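Local atomic coordinates of COPII coat assembly protein SEC16 (Saccharomyces cerevisiae, PDB entry 3MZK), a protein that helps initiate assembly of the COPII coat that forms transport vesicles and selects cargo at the endoplasmic reticulum, and also takes part in autophagy. Residues W19-P30 against Q46-I57. Residues are numbered along the deposited sequence; the frame is centred on the assembly and turned at random.
Sequences WSAANKVVYAVP and QEIKVTPIDQII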
ATOM      1  N   TRP B  19     -40.050  10.426 -45.452  1.00 40.49           N
ATOM      2  CA  TRP B  19     -38.686  10.853 -45.650  1.00 28.31           C
ATOM      3  C   TRP B  19     -38.154  10.234 -46.926  1.00 32.35           C
ATOM      4  O   TRP B  19     -38.592   9.172 -47.344  1.00 48.12           O
ATOM      5  CB  TRP B  19     -37.833  10.405 -44.470  1.00 32.89           C
ATOM      6  CG  TRP B  19     -38.474  10.676 -43.153  1.00 43.42           C
ATOM      7  CD1 TRP B  19     -39.362   9.882 -42.493  1.00 40.63           C
ATOM      8  CD2 TRP B  19     -38.273  11.827 -42.331  1.00 36.91           C
ATOM      9  NE1 TRP B  19     -39.730  10.468 -41.306  1.00 38.85           N
ATOM     10  CE2 TRP B  19     -39.077  11.663 -41.182  1.00 24.36           C
ATOM     11  CE3 TRP B  19     -37.488  12.981 -42.453  1.00 29.40           C
ATOM     12  CZ2 TRP B  19     -39.119  12.606 -40.163  1.00 38.26           C
ATOM     13  CZ3 TRP B  19     -37.540  13.922 -41.445  1.00 36.94           C
ATOM     14  CH2 TRP B  19     -38.348  13.728 -40.311  1.00 44.98           C
ATOM     15  N   SER B  20     -37.197  10.905 -47.541  1.00 44.20           N
ATOM     16  CA  SER B  20     -36.538  10.373 -48.710  1.00 39.38           C
ATOM     17  C   SER B  20     -35.034  10.318 -48.474  1.00 46.72           C
ATOM     18  O   SER B  20     -34.495  11.096 -47.690  1.00 52.65           O
ATOM     19  CB  SER B  20     -36.829  11.260 -49.913  1.00 34.72           C
ATOM     20  OG  SER B  20     -36.126  10.801 -51.050  1.00 63.47           O
ATOM     21  N   ALA B  21     -34.356   9.408 -49.163  1.00 37.42           N
ATOM     22  CA  ALA B  21     -32.902   9.349 -49.100  1.00 39.55           C
ATOM     23  C   ALA B  21     -32.231  10.564 -49.758  1.00 40.44           C
ATOM     24  O   ALA B  21     -31.019  10.753 -49.623  1.00 34.52           O
ATOM     25  CB  ALA B  21     -32.392   8.046 -49.717  1.00 23.97           C
ATOM     26  N   ALA B  22     -33.011  11.388 -50.462  1.00 37.44           N
ATOM     27  CA  ALA B  22     -32.460  12.542 -51.182  1.00 33.23           C
ATOM     28  C   ALA B  22     -32.636  13.861 -50.436  1.00 45.33           C
ATOM     29  O   ALA B  22     -32.706  14.921 -51.054  1.00 58.05           O
ATOM     30  CB  ALA B  22     -33.066  12.646 -52.560  1.00 41.75           C
ATOM     31  N   ASN B  23     -32.707  13.798 -49.113  1.00 56.29           N
ATOM     32  CA  ASN B  23     -32.880  14.996 -48.300  1.00 66.12           C
ATOM     33  C   ASN B  23     -34.093  15.817 -48.724  1.00 50.45           C
ATOM     34  O   ASN B  23     -34.110  17.043 -48.607  1.00 55.12           O
ATOM     35  CB  ASN B  23     -31.613  15.846 -48.314  1.00 81.04           C
ATOM     36  CG  ASN B  23     -30.414  15.100 -47.756  1.00109.43           C
ATOM     37  OD1 ASN B  23     -30.560  14.026 -47.163  1.00113.56           O
ATOM     38  ND2 ASN B  23     -29.222  15.666 -47.935  1.00121.25           N
ATOM     39  N   LYS B  24     -35.106  15.120 -49.216  1.00 36.62           N
ATOM     40  CA  LYS B  24     -36.381  15.735 -49.519  1.00 44.94           C
ATOM     41  C   LYS B  24     -37.440  15.098 -48.634  1.00 37.50           C
ATOM     42  O   LYS B  24     -37.235  14.027 -48.068  1.00 39.73           O
ATOM     43  CB  LYS B  24     -36.753  15.525 -50.989  1.00 35.91           C
ATOM     44  CG  LYS B  24     -35.828  16.185 -52.002  1.00 37.60           C
ATOM     45  CD  LYS B  24     -36.436  16.024 -53.390  1.00 56.97           C
ATOM     46  CE  LYS B  24     -35.578  16.597 -54.503  1.00 62.32           C
ATOM     47  NZ  LYS B  24     -36.237  16.359 -55.826  1.00 50.11           N
ATOM     48  N   VAL B  25     -38.582  15.750 -48.519  1.00 38.93           N
ATOM     49  CA  VAL B  25     -39.683  15.180 -47.771  1.00 34.41           C
ATOM     50  C   VAL B  25     -40.969  15.354 -48.577  1.00 29.45           C
ATOM     51  O   VAL B  25     -41.083  16.281 -49.374  1.00 55.94           O
ATOM     52  CB  VAL B  25     -39.761  15.826 -46.367  1.00 37.92           C
ATOM     53  CG1 VAL B  25     -41.176  16.219 -46.000  1.00 48.17           C
ATOM     54  CG2 VAL B  25     -39.168  14.890 -45.325  1.00 31.04           C
ATOM     55  N   VAL B  26     -41.924  14.451 -48.390  1.00 38.50           N
ATOM     56  CA  VAL B  26     -43.248  14.576 -49.003  1.00 30.34           C
ATOM     57  C   VAL B  26     -44.283  14.574 -47.904  1.00 35.71           C
ATOM     58  O   VAL B  26     -44.251  13.709 -47.023  1.00 37.58           O
ATOM     59  CB  VAL B  26     -43.597  13.372 -49.900  1.00 41.63           C
ATOM     60  CG1 VAL B  26     -44.888  13.646 -50.677  1.00 35.42           C
ATOM     61  CG2 VAL B  26     -42.474  13.076 -50.850  1.00 60.57           C
ATOM     62  N   TYR B  27     -45.214  15.516 -47.957  1.00 30.20           N
ATOM     63  CA  TYR B  27     -46.327  15.483 -47.015  1.00 39.68           C
ATOM     64  C   TYR B  27     -47.616  16.011 -47.618  1.00 45.36           C
ATOM     65  O   TYR B  27     -47.611  16.680 -48.648  1.00 52.79           O
ATOM     66  CB  TYR B  27     -45.993  16.247 -45.733  1.00 34.31           C
ATOM     67  CG  TYR B  27     -45.758  17.718 -45.944  1.00 36.90           C
ATOM     68  CD1 TYR B  27     -46.800  18.626 -45.866  1.00 54.62           C
ATOM     69  CD2 TYR B  27     -44.497  18.196 -46.233  1.00 34.19           C
ATOM     70  CE1 TYR B  27     -46.588  19.975 -46.066  1.00 48.96           C
ATOM     71  CE2 TYR B  27     -44.274  19.541 -46.438  1.00 42.86           C
ATOM     72  CZ  TYR B  27     -45.321  20.425 -46.350  1.00 46.66           C
ATOM     73  OH  TYR B  27     -45.095  21.764 -46.550  1.00 61.20           O
ATOM     74  N   ALA B  28     -48.724  15.682 -46.966  1.00 54.03           N
ATOM     75  CA  ALA B  28     -50.031  16.207 -47.330  1.00 43.08           C
ATOM     76  C   ALA B  28     -50.801  16.436 -46.048  1.00 43.39           C
ATOM     77  O   ALA B  28     -50.833  15.577 -45.167  1.00 50.81           O
ATOM     78  CB  ALA B  28     -50.773  15.240 -48.237  1.00 36.58           C
ATOM     79  N   VAL B  29     -51.399  17.607 -45.926  1.00 44.18           N
ATOM     80  CA  VAL B  29     -52.138  17.936 -44.723  1.00 58.03           C
ATOM     81  C   VAL B  29     -53.524  18.396 -45.129  1.00 60.60           C
ATOM     82  O   VAL B  29     -53.666  19.424 -45.794  1.00 65.52           O
ATOM     83  CB  VAL B  29     -51.424  19.019 -43.900  1.00 69.79           C
ATOM     84  CG1 VAL B  29     -52.131  19.215 -42.570  1.00 81.15           C
ATOM     85  CG2 VAL B  29     -49.978  18.618 -43.677  1.00 60.33           C
ATOM     86  N   PRO B  30     -54.546  17.607 -44.767  1.00 54.83           N
ATOM     87  CA  PRO B  30     -55.933  17.931 -45.104  1.00 60.73           C
ATOM     88  C   PRO B  30     -56.322  19.302 -44.580  1.00 76.88           C
ATOM     89  O   PRO B  30     -55.872  19.682 -43.501  1.00 59.70           O
ATOM     90  CB  PRO B  30     -56.721  16.822 -44.414  1.00 52.41           C
ATOM     91  CG  PRO B  30     -55.757  15.651 -44.438  1.00 47.88           C
ATOM     92  CD  PRO B  30     -54.426  16.281 -44.143  1.00 50.16           C
ATOM     93  N   GLN B  46     -56.923  17.917 -52.728  1.00 79.12           N
ATOM     94  CA  GLN B  46     -55.930  17.852 -51.662  1.00 72.97           C
ATOM     95  C   GLN B  46     -54.497  17.932 -52.191  1.00 78.23           C
ATOM     96  O   GLN B  46     -54.107  17.145 -53.056  1.00 77.60           O
ATOM     97  CB  GLN B  46     -56.108  16.564 -50.872  1.00 59.33           C
ATOM     98  CG  GLN B  46     -54.885  16.178 -50.079  1.00 51.84           C
ATOM     99  CD  GLN B  46     -54.654  17.096 -48.910  1.00 59.85           C
ATOM    100  OE1 GLN B  46     -54.140  18.204 -49.063  1.00 78.96           O
ATOM    101  NE2 GLN B  46     -55.034  16.642 -47.725  1.00 74.94           N
ATOM    102  N   GLU B  47     -53.708  18.861 -51.651  1.00 65.02           N
ATOM    103  CA  GLU B  47     -52.377  19.146 -52.192  1.00 50.72           C
ATOM    104  C   GLU B  47     -51.252  18.290 -51.617  1.00 43.68           C
ATOM    105  O   GLU B  47     -51.156  18.080 -50.412  1.00 45.53           O
ATOM    106  CB  GLU B  47     -52.026  20.628 -52.038  1.00 49.54           C
ATOM    107  CG  GLU B  47     -52.801  21.552 -52.965  1.00 63.85           C
ATOM    108  CD  GLU B  47     -52.351  22.997 -52.848  1.00 84.61           C
ATOM    109  OE1 GLU B  47     -52.639  23.797 -53.770  1.00 91.90           O
ATOM    110  OE2 GLU B  47     -51.706  23.332 -51.830  1.00 83.32           O
ATOM    111  N   ILE B  48     -50.395  17.808 -52.506  1.00 34.38           N
ATOM    112  CA  ILE B  48     -49.191  17.102 -52.108  1.00 43.67           C
ATOM    113  C   ILE B  48     -47.971  18.008 -52.295  1.00 46.86           C
ATOM    114  O   ILE B  48     -47.825  18.657 -53.330  1.00 55.35           O
ATOM    115  CB  ILE B  48     -49.039  15.817 -52.922  1.00 34.88           C
ATOM    116  CG1 ILE B  48     -50.217  14.895 -52.645  1.00 25.55           C
ATOM    117  CG2 ILE B  48     -47.749  15.110 -52.579  1.00 25.24           C
ATOM    118  CD1 ILE B  48     -50.228  13.694 -53.532  1.00 53.63           C
ATOM    119  N   LYS B  49     -47.106  18.065 -51.287  1.00 34.98           N
ATOM    120  CA  LYS B  49     -45.929  18.937 -51.342  1.00 41.12           C
ATOM    121  C   LYS B  49     -44.621  18.183 -51.150  1.00 39.51           C
ATOM    122  O   LYS B  49     -44.521  17.242 -50.361  1.00 37.78           O
ATOM    123  CB  LYS B  49     -46.028  20.072 -50.315  1.00 35.17           C
ATOM    124  CG  LYS B  49     -47.244  20.947 -50.517  1.00 52.99           C
ATOM    125  CD  LYS B  49     -47.409  21.986 -49.430  1.00 60.67           C
ATOM    126  CE  LYS B  49     -48.743  22.704 -49.596  1.00 73.78           C
ATOM    127  NZ  LYS B  49     -48.836  23.959 -48.800  1.00 93.28           N
ATOM    128  N   VAL B  50     -43.611  18.623 -51.884  1.00 49.18           N
ATOM    129  CA  VAL B  50     -42.286  18.042 -51.790  1.00 44.67           C
ATOM    130  C   VAL B  50     -41.274  19.143 -51.542  1.00 41.42           C
ATOM    131  O   VAL B  50     -40.997  19.955 -52.419  1.00 43.38           O
ATOM    132  CB  VAL B  50     -41.925  17.286 -53.068  1.00 35.50           C
ATOM    133  CG1 VAL B  50     -40.462  16.870 -53.046  1.00 34.07           C
ATOM    134  CG2 VAL B  50     -42.844  16.086 -53.226  1.00 22.82           C
ATOM    135  N   THR B  51     -40.736  19.174 -50.332  1.00 43.60           N
ATOM    136  CA  THR B  51     -39.788  20.208 -49.954  1.00 48.54           C
ATOM    137  C   THR B  51     -38.533  19.614 -49.322  1.00 53.37           C
ATOM    138  O   THR B  51     -38.572  18.528 -48.737  1.00 50.52           O
ATOM    139  CB  THR B  51     -40.416  21.207 -48.976  1.00 52.41           C
ATOM    140  OG1 THR B  51     -39.399  22.086 -48.479  1.00 89.10           O
ATOM    141  CG2 THR B  51     -41.046  20.485 -47.815  1.00 33.69           C
ATOM    142  N   PRO B  52     -37.402  20.319 -49.457  1.00 58.28           N
ATOM    143  CA  PRO B  52     -36.173  19.869 -48.809  1.00 46.24           C
ATOM    144  C   PRO B  52     -36.394  19.713 -47.318  1.00 51.64           C
ATOM    145  O   PRO B  52     -37.271  20.347 -46.733  1.00 49.09           O
ATOM    146  CB  PRO B  52     -35.203  21.009 -49.092  1.00 32.38           C
ATOM    147  CG  PRO B  52     -35.687  21.574 -50.384  1.00 54.35           C
ATOM    148  CD  PRO B  52     -37.180  21.515 -50.288  1.00 58.25           C
ATOM    149  N   ILE B  53     -35.590  18.857 -46.711  1.00 58.88           N
ATOM    150  CA  ILE B  53     -35.819  18.454 -45.338  1.00 65.87           C
ATOM    151  C   ILE B  53     -35.675  19.635 -44.367  1.00 64.23           C
ATOM    152  O   ILE B  53     -36.406  19.730 -43.384  1.00 63.08           O
ATOM    153  CB  ILE B  53     -34.909  17.253 -44.976  1.00 63.16           C
ATOM    154  CG1 ILE B  53     -35.223  16.722 -43.580  1.00 62.56           C
ATOM    155  CG2 ILE B  53     -33.437  17.618 -45.138  1.00 67.92           C
ATOM    156  CD1 ILE B  53     -34.519  15.410 -43.269  1.00 68.05           C
ATOM    157  N   ASP B  54     -34.772  20.560 -44.677  1.00 67.13           N
ATOM    158  CA  ASP B  54     -34.481  21.674 -43.767  1.00 78.22           C
ATOM    159  C   ASP B  54     -35.528  22.799 -43.680  1.00 75.44           C
ATOM    160  O   ASP B  54     -35.355  23.732 -42.898  1.00 66.53           O
ATOM    161  CB  ASP B  54     -33.098  22.267 -44.050  1.00 80.59           C
ATOM    162  CG  ASP B  54     -32.953  22.761 -45.472  1.00 92.68           C
ATOM    163  OD1 ASP B  54     -33.981  23.096 -46.105  1.00 85.58           O
ATOM    164  OD2 ASP B  54     -31.801  22.822 -45.953  1.00101.83           O
ATOM    165  N   GLN B  55     -36.596  22.721 -44.471  1.00 72.87           N
ATOM    166  CA  GLN B  55     -37.724  23.638 -44.298  1.00 67.47           C
ATOM    167  C   GLN B  55     -38.662  23.048 -43.255  1.00 67.41           C
ATOM    168  O   GLN B  55     -39.769  23.539 -43.039  1.00 63.51           O
ATOM    169  CB  GLN B  55     -38.493  23.841 -45.604  1.00 59.31           C
ATOM    170  CG  GLN B  55     -37.635  23.968 -46.845  1.00 84.80           C
ATOM    171  CD  GLN B  55     -36.927  25.299 -46.938  1.00 92.37           C
ATOM    172  OE1 GLN B  55     -36.929  26.082 -45.991  1.00102.16           O
ATOM    173  NE2 GLN B  55     -36.316  25.566 -48.088  1.00 86.14           N
ATOM    174  N   ILE B  56     -38.208  21.974 -42.619  1.00 70.85           N
ATOM    175  CA  ILE B  56     -39.014  21.252 -41.648  1.00 80.69           C
ATOM    176  C   ILE B  56     -38.167  20.918 -40.426  1.00 81.52           C
ATOM    177  O   ILE B  56     -38.609  21.043 -39.282  1.00 81.23           O
ATOM    178  CB  ILE B  56     -39.568  19.960 -42.265  1.00 81.69           C
ATOM    179  CG1 ILE B  56     -40.455  20.300 -43.462  1.00 85.24           C
ATOM    180  CG2 ILE B  56     -40.340  19.158 -41.234  1.00 81.38           C
ATOM    181  CD1 ILE B  56     -41.112  19.103 -44.090  1.00 97.08           C
ATOM    182  N   ILE B  57     -36.941  20.488 -40.690  1.00 81.00           N
ATOM    183  CA  ILE B  57     -35.961  20.254 -39.644  1.00 82.34           C
ATOM    184  C   ILE B  57     -34.934  21.379 -39.672  1.00 86.14           C
ATOM    185  O   ILE B  57     -34.036  21.385 -40.514  1.00 80.83           O
ATOM    186  CB  ILE B  57     -35.254  18.896 -39.831  1.00 83.26           C
ATOM    187  CG1 ILE B  57     -36.152  17.751 -39.351  1.00 83.15           C
ATOM    188  CG2 ILE B  57     -33.924  18.867 -39.094  1.00 78.85           C
ATOM    189  CD1 ILE B  57     -35.460  16.390 -39.343  1.00 80.53           C
TER
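Y27 lies across K49 and T51, its partners on one face of an antiparallel strand pair, and illustrates how one ring can lie across several side chains of the adjacent strand. With CG lodged between backbone N and carbonyl carbon (chi1 64°), the ring leans over the neighbouring strand. K49 CB sits over one ring face, offset toward the rim, and the extended K49 chain runs on past the phenol, K49 CD 3.7 Å from Y27 OH. At the ring edge, T51 CG2 lies in plane, 3.6 Å from Y27 CE2. I56, following the 3-10 turn 53-55, points its CD1 at V25 CG1, tip to tip at 3.5 Å. Were Y27 replaced by an alanine, the K49 methylenes, T51 CG2 and I56 CD1 would probably lose the ring they share. The other face carries V26, whose CG2 meets V50 CG2 at 3.9 Å. Between the strands, Y27 and K49 exchange two backbone hydrogen bonds, as do V25 and T51; past the strand end, I53 N donates one to N23 O, 3.0 Å away, from above the carbonyl plane. There I53 CD1 abuts the W19 ring edge, 3.8 Å from CZ3. Strand 24-28 is the middle of three in this Sec16 mid-region element, centred about 39 Å from the chain's centre; beyond 48-52, another protein's strand continues the sheet, consistent with the blade Sec16 lends to Sec13's open beta-propeller.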